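Local coordinates for peroxisomal fatty acid beta-oxidation multifunctional protein MFP2 (Arabidopsis thaliana, PDB 2WTB) that hydrates long-chain enoyl-CoAs and oxidises 3-hydroxyacyl-CoAs of varied length in peroxisomal fatty acid beta-oxidation during seed germination, at residues I430-I435 against V490-G495; L460-T465 against V474-V479; C640-F643 against I647-K650. One frame throughout, in Å; residues are numbered along the deposited sequence.

Contact 1. Residues I430-I435 against V490-G495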
loop_
_atom_site.group_PDB
_atom_site.type_symbol
_atom_site.label_atom_id
_atom_site.label_comp_id
_atom_site.label_asym_id
_atom_site.label_seq_id
_atom_site.Cartn_x
_atom_site.Cartn_y
_atom_site.Cartn_z
ATOM N N ILE A 430 -21.625 16.662 -1.792
ATOM C CA ILE A 430 -22.940 16.849 -1.194
ATOM C C ILE A 430 -23.058 16.188 0.177
ATOM O O ILE A 430 -22.642 15.044 0.368
ATOM C CB ILE A 430 -24.061 16.341 -2.125
ATOM C CG1 ILE A 430 -23.994 17.067 -3.471
ATOM C CG2 ILE A 430 -25.423 16.536 -1.481
ATOM C CD1 ILE A 430 -25.094 16.682 -4.435
ATOM N N ASP A 431 -23.623 16.929 1.126
ATOM C CA ASP A 431 -23.845 16.445 2.483
ATOM C C ASP A 431 -24.746 15.210 2.499
ATOM O O ASP A 431 -25.901 15.265 2.073
ATOM C CB ASP A 431 -24.455 17.566 3.332
ATOM C CG ASP A 431 -24.904 17.095 4.703
ATOM O OD1 ASP A 431 -24.515 15.985 5.123
ATOM O OD2 ASP A 431 -25.649 17.845 5.367
ATOM N N LEU A 432 -24.212 14.100 2.999
ATOM C CA LEU A 432 -24.951 12.842 3.061
ATOM C C LEU A 432 -26.300 12.974 3.775
ATOM O O LEU A 432 -27.262 12.284 3.432
ATOM C CB LEU A 432 -24.104 11.752 3.727
ATOM C CG LEU A 432 -23.081 11.015 2.860
ATOM C CD1 LEU A 432 -22.109 11.983 2.223
ATOM C CD2 LEU A 432 -22.331 10.000 3.693
ATOM N N ASN A 433 -26.369 13.858 4.764
ATOM C CA ASN A 433 -27.605 14.048 5.523
ATOM C C ASN A 433 -28.741 14.663 4.712
ATOM O O ASN A 433 -29.915 14.447 5.014
ATOM C CB ASN A 433 -27.346 14.871 6.786
ATOM C CG ASN A 433 -26.708 14.052 7.887
ATOM O OD1 ASN A 433 -25.769 14.496 8.545
ATOM N ND2 ASN A 433 -27.212 12.840 8.083
ATOM N N LYS A 434 -28.391 15.427 3.682
ATOM C CA LYS A 434 -29.396 16.064 2.841
ATOM C C LYS A 434 -29.902 15.120 1.754
ATOM O O LYS A 434 -31.021 15.266 1.263
ATOM C CB LYS A 434 -28.850 17.355 2.225
ATOM C CG LYS A 434 -28.707 18.490 3.223
ATOM C CD LYS A 434 -28.120 19.729 2.577
ATOM C CE LYS A 434 -27.868 20.818 3.607
ATOM N NZ LYS A 434 -27.216 22.012 3.000
ATOM N N ILE A 435 -29.075 14.148 1.388
ATOM C CA ILE A 435 -29.454 13.166 0.380
ATOM C C ILE A 435 -30.598 12.283 0.876
ATOM O O ILE A 435 -31.533 11.986 0.132
ATOM C CB ILE A 435 -28.257 12.284 -0.024
ATOM C CG1 ILE A 435 -27.176 13.134 -0.695
ATOM C CG2 ILE A 435 -28.707 11.167 -0.948
ATOM C CD1 ILE A 435 -25.972 12.338 -1.157
ATOM N N VAL A 490 -14.183 7.761 7.626
ATOM C CA VAL A 490 -14.143 9.190 7.913
ATOM C C VAL A 490 -15.532 9.744 8.208
ATOM O O VAL A 490 -16.543 9.106 7.908
ATOM C CB VAL A 490 -13.494 9.985 6.757
ATOM C CG1 VAL A 490 -12.078 9.491 6.510
ATOM C CG2 VAL A 490 -14.333 9.874 5.490
ATOM N N GLY A 491 -15.570 10.935 8.802
ATOM C CA GLY A 491 -16.821 11.559 9.191
ATOM C C GLY A 491 -17.400 12.443 8.106
ATOM O O GLY A 491 -16.711 12.804 7.153
ATOM N N ASN A 492 -18.673 12.793 8.250
ATOM C CA ASN A 492 -19.350 13.620 7.262
ATOM C C ASN A 492 -19.038 15.101 7.437
ATOM O O ASN A 492 -19.400 15.714 8.440
ATOM C CB ASN A 492 -20.862 13.385 7.307
ATOM C CG ASN A 492 -21.594 14.064 6.165
ATOM O OD1 ASN A 492 -21.004 14.814 5.390
ATOM N ND2 ASN A 492 -22.890 13.799 6.056
ATOM N N CYS A 493 -18.358 15.667 6.447
ATOM C CA CYS A 493 -18.025 17.084 6.442
ATOM C C CYS A 493 -17.521 17.470 5.060
ATOM O O CYS A 493 -17.286 16.608 4.212
ATOM C CB CYS A 493 -16.957 17.395 7.490
ATOM S SG CYS A 493 -15.338 16.674 7.121
ATOM N N THR A 494 -17.355 18.768 4.839
ATOM C CA THR A 494 -16.875 19.277 3.562
ATOM C C THR A 494 -15.584 18.591 3.117
ATOM O O THR A 494 -14.527 18.801 3.710
ATOM C CB THR A 494 -16.637 20.794 3.634
ATOM O OG1 THR A 494 -17.827 21.443 4.104
ATOM C CG2 THR A 494 -16.262 21.342 2.268
ATOM N N GLY A 495 -15.678 17.766 2.078
ATOM C CA GLY A 495 -14.513 17.109 1.510
ATOM C C GLY A 495 -13.990 15.937 2.324
ATOM O O GLY A 495 -12.876 15.460 2.094
#
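The N-cap of the short helix 432-435 is the site of this contact: the capping residue Asp431 meets Asn492, which follows the edge strand 486-491 of the NAD-binding domain's sheet. Asn492 reaches across with its amide nitrogen, and ND2 of Asn492 donates to OD1 of Asp431 at 2.9 Å. The bond is bent, with an N-H...O angle of 134°. On the acceptor side it arrives nearly in line with the carboxylate C-O bond, while on the donor side Asp431 OD1 lies 31° out of the amide plane of Asn492. Both side chains run out with CG anti to the backbone N, and they meet at about a right angle.

The same oxygen caps the helix: Asn433 N donates to Asp431 OD1 at 2.8 Å, coming from above the carboxylate plane. ND2 of Asn492 also packs against the aliphatic start of Leu432, 3.3 Å from its CB. The equally short gap to Leu432 N joins two donors and is no bond. At the outer margin the amide of Asn433 stands 3.9 Å off, OD1 of Asn433 to ND2 of Asn492. Behind the polar group, Leu432 turns its side chain onto Val463 of the neighbouring strand 459-464.

With two N-H groups converging on OD1 of Asp431, one carboxylate oxygen both caps the helix and joins it to the chain leaving the sheet's edge. Two such donors would be expected to stabilise the charged form of Asp431.

Contact 2. Residues L460-T465 against V474-V479; sequences LEIVRT and VDLLDV
Strand 459-464 and helix 470-482 lie one layer apart, their backbones nearest at Ile462 and Leu477, whose CA atoms are 7.4 Å from each other. Ile462 carries the contact from the strand side. Its CG1 branch is anti to the carbonyl carbon and the chain is then fully extended (chi2 178°), which sends CD1 straight at the helix surface. This methyl settles on the Leu476-Leu477 peptide of the helix, so that it meets main chain as well as side chains: CD1 of Ile462 lies 3.4 Å from Leu477 N and 3.7 Å from Leu476 C.

Two leucines flank the methyl. From Leu476 it is the root of the side chain that touches, with CB 4.0 Å from CD1 of Ile462. Leu477 starts out pointing away from the strand, but its CG lies anti to the backbone N (chi1 -152°) and the branch swings back, bringing CD1 of Leu477 to 3.6 Å from CD1 of Ile462, methyl against methyl.

This is the helix-on-sheet layer of a beta-alpha-beta unit, in which helix 470-482 leads from strand 459-464 to strand 486-491. Leu476 also rests on Val446 and Ala448 of strand 445-450, and Leu477 on Pro487 and Val489 of strand 486-491, so the helix spans three neighbouring strands. All the side chains that touch are aliphatic, and the contact rests on dispersion and on the burial of Ile462 and Leu476. Between these two segments the contact is apolar packing, with one isoleucine methyl meeting both leucines and the peptide that links them.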
loop_
_atom_site.group_PDB
_atom_site.type_symbol
_atom_site.label_atom_id
_atom_site.label_comp_id
_atom_site.label_asym_id
_atom_site.label_seq_id
_atom_site.Cartn_x
_atom_site.Cartn_y
_atom_site.Cartn_z
ATOM N N LEU A 460 -10.454 3.752 -0.333
ATOM C CA LEU A 460 -11.900 3.867 -0.250
ATOM C C LEU A 460 -12.270 4.624 1.015
ATOM O O LEU A 460 -11.925 4.209 2.120
ATOM C CB LEU A 460 -12.556 2.488 -0.234
ATOM C CG LEU A 460 -14.031 2.475 0.174
ATOM C CD1 LEU A 460 -14.854 3.378 -0.741
ATOM C CD2 LEU A 460 -14.580 1.057 0.181
ATOM N N GLU A 461 -12.965 5.743 0.850
ATOM C CA GLU A 461 -13.437 6.512 1.991
ATOM C C GLU A 461 -14.841 6.080 2.391
ATOM O O GLU A 461 -15.800 6.313 1.658
ATOM C CB GLU A 461 -13.430 8.009 1.682
ATOM C CG GLU A 461 -12.151 8.728 2.066
ATOM C CD GLU A 461 -12.264 10.237 1.901
ATOM O OE1 GLU A 461 -13.070 10.688 1.057
ATOM O OE2 GLU A 461 -11.549 10.971 2.616
ATOM N N ILE A 462 -14.952 5.439 3.549
ATOM C CA ILE A 462 -16.256 5.120 4.119
ATOM C C ILE A 462 -16.707 6.296 4.968
ATOM O O ILE A 462 -16.189 6.516 6.063
ATOM C CB ILE A 462 -16.206 3.847 4.984
ATOM C CG1 ILE A 462 -15.889 2.628 4.120
ATOM C CG2 ILE A 462 -17.521 3.641 5.709
ATOM C CD1 ILE A 462 -15.779 1.349 4.906
ATOM N N VAL A 463 -17.660 7.062 4.450
ATOM C CA VAL A 463 -18.137 8.258 5.134
ATOM C C VAL A 463 -19.346 7.954 6.014
ATOM O O VAL A 463 -20.436 7.674 5.514
ATOM C CB VAL A 463 -18.507 9.369 4.133
ATOM C CG1 VAL A 463 -18.938 10.623 4.872
ATOM C CG2 VAL A 463 -17.332 9.667 3.213
ATOM N N ARG A 464 -19.143 8.014 7.326
ATOM C CA ARG A 464 -20.213 7.758 8.282
ATOM C C ARG A 464 -20.885 9.068 8.668
ATOM O O ARG A 464 -20.275 10.131 8.591
ATOM C CB ARG A 464 -19.649 7.095 9.541
ATOM C CG ARG A 464 -19.169 8.102 10.572
ATOM C CD ARG A 464 -17.868 7.685 11.236
ATOM N NE ARG A 464 -18.080 6.831 12.395
ATOM C CZ ARG A 464 -17.266 6.797 13.444
ATOM N NH1 ARG A 464 -16.199 7.580 13.477
ATOM N NH2 ARG A 464 -17.525 5.990 14.466
ATOM N N THR A 465 -22.142 8.993 9.085
ATOM C CA THR A 465 -22.825 10.159 9.624
ATOM C C THR A 465 -23.044 9.940 11.109
ATOM O O THR A 465 -22.535 8.974 11.676
ATOM C CB THR A 465 -24.183 10.394 8.949
ATOM O OG1 THR A 465 -24.064 10.177 7.539
ATOM C CG2 THR A 465 -24.648 11.814 9.191
ATOM N N VAL A 474 -19.447 -1.724 9.512
ATOM C CA VAL A 474 -18.762 -3.007 9.579
ATOM C C VAL A 474 -18.960 -3.789 8.283
ATOM O O VAL A 474 -18.052 -4.483 7.822
ATOM C CB VAL A 474 -19.253 -3.842 10.780
ATOM C CG1 VAL A 474 -18.962 -5.324 10.572
ATOM C CG2 VAL A 474 -18.625 -3.333 12.072
ATOM N N ASP A 475 -20.145 -3.667 7.695
ATOM C CA ASP A 475 -20.439 -4.328 6.429
ATOM C C ASP A 475 -19.569 -3.775 5.308
ATOM O O ASP A 475 -18.853 -4.515 4.637
ATOM C CB ASP A 475 -21.916 -4.165 6.068
ATOM C CG ASP A 475 -22.826 -5.026 6.922
ATOM O OD1 ASP A 475 -22.340 -6.023 7.496
ATOM O OD2 ASP A 475 -24.030 -4.709 7.017
ATOM N N LEU A 476 -19.639 -2.464 5.117
ATOM C CA LEU A 476 -18.898 -1.788 4.060
ATOM C C LEU A 476 -17.396 -1.948 4.263
ATOM O O LEU A 476 -16.652 -2.206 3.320
ATOM C CB LEU A 476 -19.277 -0.307 4.032
ATOM C CG LEU A 476 -19.187 0.390 2.681
ATOM C CD1 LEU A 476 -19.431 -0.603 1.567
ATOM C CD2 LEU A 476 -20.186 1.527 2.622
ATOM N N LEU A 477 -16.963 -1.799 5.510
ATOM C CA LEU A 477 -15.570 -1.991 5.883
ATOM C C LEU A 477 -15.062 -3.332 5.364
ATOM O O LEU A 477 -13.901 -3.462 4.973
ATOM C CB LEU A 477 -15.430 -1.926 7.404
ATOM C CG LEU A 477 -14.109 -1.459 8.014
ATOM C CD1 LEU A 477 -13.544 -0.272 7.251
ATOM C CD2 LEU A 477 -14.317 -1.107 9.479
ATOM N N ASP A 478 -15.945 -4.326 5.353
ATOM C CA ASP A 478 -15.584 -5.672 4.926
ATOM C C ASP A 478 -15.612 -5.808 3.408
ATOM O O ASP A 478 -14.787 -6.515 2.826
ATOM C CB ASP A 478 -16.525 -6.700 5.550
ATOM C CG ASP A 478 -15.935 -8.091 5.562
ATOM O OD1 ASP A 478 -14.840 -8.261 6.139
ATOM O OD2 ASP A 478 -16.566 -9.013 5.001
ATOM N N VAL A 479 -16.570 -5.140 2.773
ATOM C CA VAL A 479 -16.659 -5.143 1.319
ATOM C C VAL A 479 -15.416 -4.504 0.712
ATOM O O VAL A 479 -14.874 -4.991 -0.280
ATOM C CB VAL A 479 -17.911 -4.394 0.826
ATOM C CG1 VAL A 479 -17.752 -3.994 -0.632
ATOM C CG2 VAL A 479 -19.145 -5.254 1.015
#

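Contact 3. Residues C640-F643 against I647-K650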
loop_
_atom_site.group_PDB
_atom_site.type_symbol
_atom_site.label_atom_id
_atom_site.label_comp_id
_atom_site.label_asym_id
_atom_site.label_seq_id
_atom_site.Cartn_x
_atom_site.Cartn_y
_atom_site.Cartn_z
ATOM N N CYS A 640 -4.727 18.624 10.792
ATOM C CA CYS A 640 -4.917 18.766 12.229
ATOM C C CYS A 640 -6.350 19.155 12.573
ATOM O O CYS A 640 -6.910 18.670 13.553
ATOM C CB CYS A 640 -3.933 19.782 12.807
ATOM S SG CYS A 640 -2.227 19.201 12.837
ATOM N N ARG A 641 -6.936 20.034 11.766
ATOM C CA ARG A 641 -8.344 20.380 11.913
ATOM C C ARG A 641 -9.186 19.115 11.780
ATOM O O ARG A 641 -10.059 18.841 12.606
ATOM C CB ARG A 641 -8.766 21.392 10.849
ATOM C CG ARG A 641 -8.071 22.742 10.935
ATOM C CD ARG A 641 -8.730 23.749 9.999
ATOM N NE ARG A 641 -8.201 25.100 10.164
ATOM C CZ ARG A 641 -7.241 25.623 9.409
ATOM N NH1 ARG A 641 -6.697 24.906 8.434
ATOM N NH2 ARG A 641 -6.821 26.863 9.627
ATOM N N VAL A 642 -8.909 18.346 10.732
ATOM C CA VAL A 642 -9.605 17.088 10.492
ATOM C C VAL A 642 -9.425 16.120 11.655
ATOM O O VAL A 642 -10.378 15.476 12.092
ATOM C CB VAL A 642 -9.116 16.420 9.193
ATOM C CG1 VAL A 642 -9.491 14.945 9.173
ATOM C CG2 VAL A 642 -9.681 17.141 7.983
ATOM N N PHE A 643 -8.199 16.023 12.154
ATOM C CA PHE A 643 -7.889 15.107 13.243
ATOM C C PHE A 643 -8.519 15.555 14.558
ATOM O O PHE A 643 -9.031 14.739 15.324
ATOM C CB PHE A 643 -6.377 14.969 13.405
ATOM C CG PHE A 643 -5.969 14.041 14.507
ATOM C CD1 PHE A 643 -6.516 12.772 14.597
ATOM C CD2 PHE A 643 -5.032 14.429 15.446
ATOM C CE1 PHE A 643 -6.142 11.911 15.609
ATOM C CE2 PHE A 643 -4.652 13.572 16.458
ATOM C CZ PHE A 643 -5.208 12.311 16.539
ATOM N N ILE A 647 -13.014 14.032 12.692
ATOM C CA ILE A 647 -13.361 13.543 11.364
ATOM C C ILE A 647 -12.591 12.267 11.052
ATOM O O ILE A 647 -13.120 11.348 10.429
ATOM C CB ILE A 647 -13.076 14.593 10.281
ATOM C CG1 ILE A 647 -13.949 15.828 10.507
ATOM C CG2 ILE A 647 -13.328 14.016 8.895
ATOM C CD1 ILE A 647 -15.428 15.555 10.361
ATOM N N ALA A 648 -11.338 12.221 11.492
ATOM C CA ALA A 648 -10.513 11.031 11.334
ATOM C C ALA A 648 -10.320 10.357 12.683
ATOM O O ALA A 648 -10.132 11.026 13.701
ATOM C CB ALA A 648 -9.173 11.388 10.724
ATOM N N VAL A 649 -10.370 9.031 12.683
ATOM C CA VAL A 649 -10.291 8.260 13.917
ATOM C C VAL A 649 -8.945 8.422 14.605
ATOM O O VAL A 649 -8.873 8.585 15.822
ATOM C CB VAL A 649 -10.529 6.764 13.652
ATOM C CG1 VAL A 649 -10.096 5.934 14.852
ATOM C CG2 VAL A 649 -11.987 6.515 13.307
ATOM N N LYS A 650 -7.879 8.374 13.816
ATOM C CA LYS A 650 -6.528 8.409 14.353
ATOM C C LYS A 650 -5.563 8.991 13.327
ATOM O O LYS A 650 -5.788 8.882 12.120
ATOM C CB LYS A 650 -6.088 7.001 14.748
ATOM C CG LYS A 650 -5.985 6.040 13.577
ATOM C CD LYS A 650 -5.675 4.626 14.041
ATOM C CE LYS A 650 -6.938 3.886 14.456
ATOM N NZ LYS A 650 -7.813 3.590 13.286
#
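Val642 and Ala648, both buried, pack closely in this contact, with Ile647 beside them and the buried Phe643 next along the helix. CG1 of Val642 is anti to the backbone N (chi1 162°) and touches both loop residues, 3.8 Å from CB of Ile647 and 3.9 Å from CB of Ala648. The side chains of Val642 and Ile647 cross at about a right angle. CB and CG2 of Ile647 do the packing, CB lying 3.4 Å from Val642 O, whereas the end of the CG1 branch leads away from the helix toward Cys493. Val642 O also receives two backbone N-H groups, both weakly: Ile647 N at 3.1 Å with a bent angle of 123°, and Ala648 N at 3.4 Å but straighter, 153°.

The contact closes the turn that follows helix 624-644, where the chain crosses the end of the helix before helix 651-662 begins. Lys650 stands at the N-cap position of that next helix. Leu654, one turn inside it, packs on Val642, Phe643 and Ala648 and so covers the buried part of the contact.

Phe643 extends its ring, CG anti to the backbone N, alongside the departing loop, and its CD1 and CE1 atoms do the touching: CE1 of Phe643 is 3.7 Å from CA of Lys650. Ala648 O approaches the ring obliquely, 4.1 Å from CD1 of Phe643, and Val649 O lies at the ring's edge, near its plane. On the more open side are Val649 and Lys650, both partly exposed. Val649 points away from the helix and rests on Pro300. Lys650 also starts away from the helix, and its NZ is held by the carbonyls of Gly295 and Lys298 and by a salt bridge to Asp653.

Contacts 1 and 2 share the sheet of the NAD-binding domain, with centres about 14 Å apart, and contact 2 is nested along the chain inside the loop closed by contact 1. Probable backbone hydrogen bonds join them as strand neighbours: Val490 N to Ile462 O at 2.8 Å and Arg464 N to Val490 O at 2.9 Å. Contact 3, later in the chain, lies about 15 Å from contact 1 between centres. It touches the other edge of strand 486-491, where Gly491 N lies 3.0 Å from Ile647 O, a probable hydrogen bond. Contacts 2 and 3 do not touch. All three lie away from the predicted catalytic glutamates Glu119 and Glu139 of the N-terminal hydratase/isomerase region.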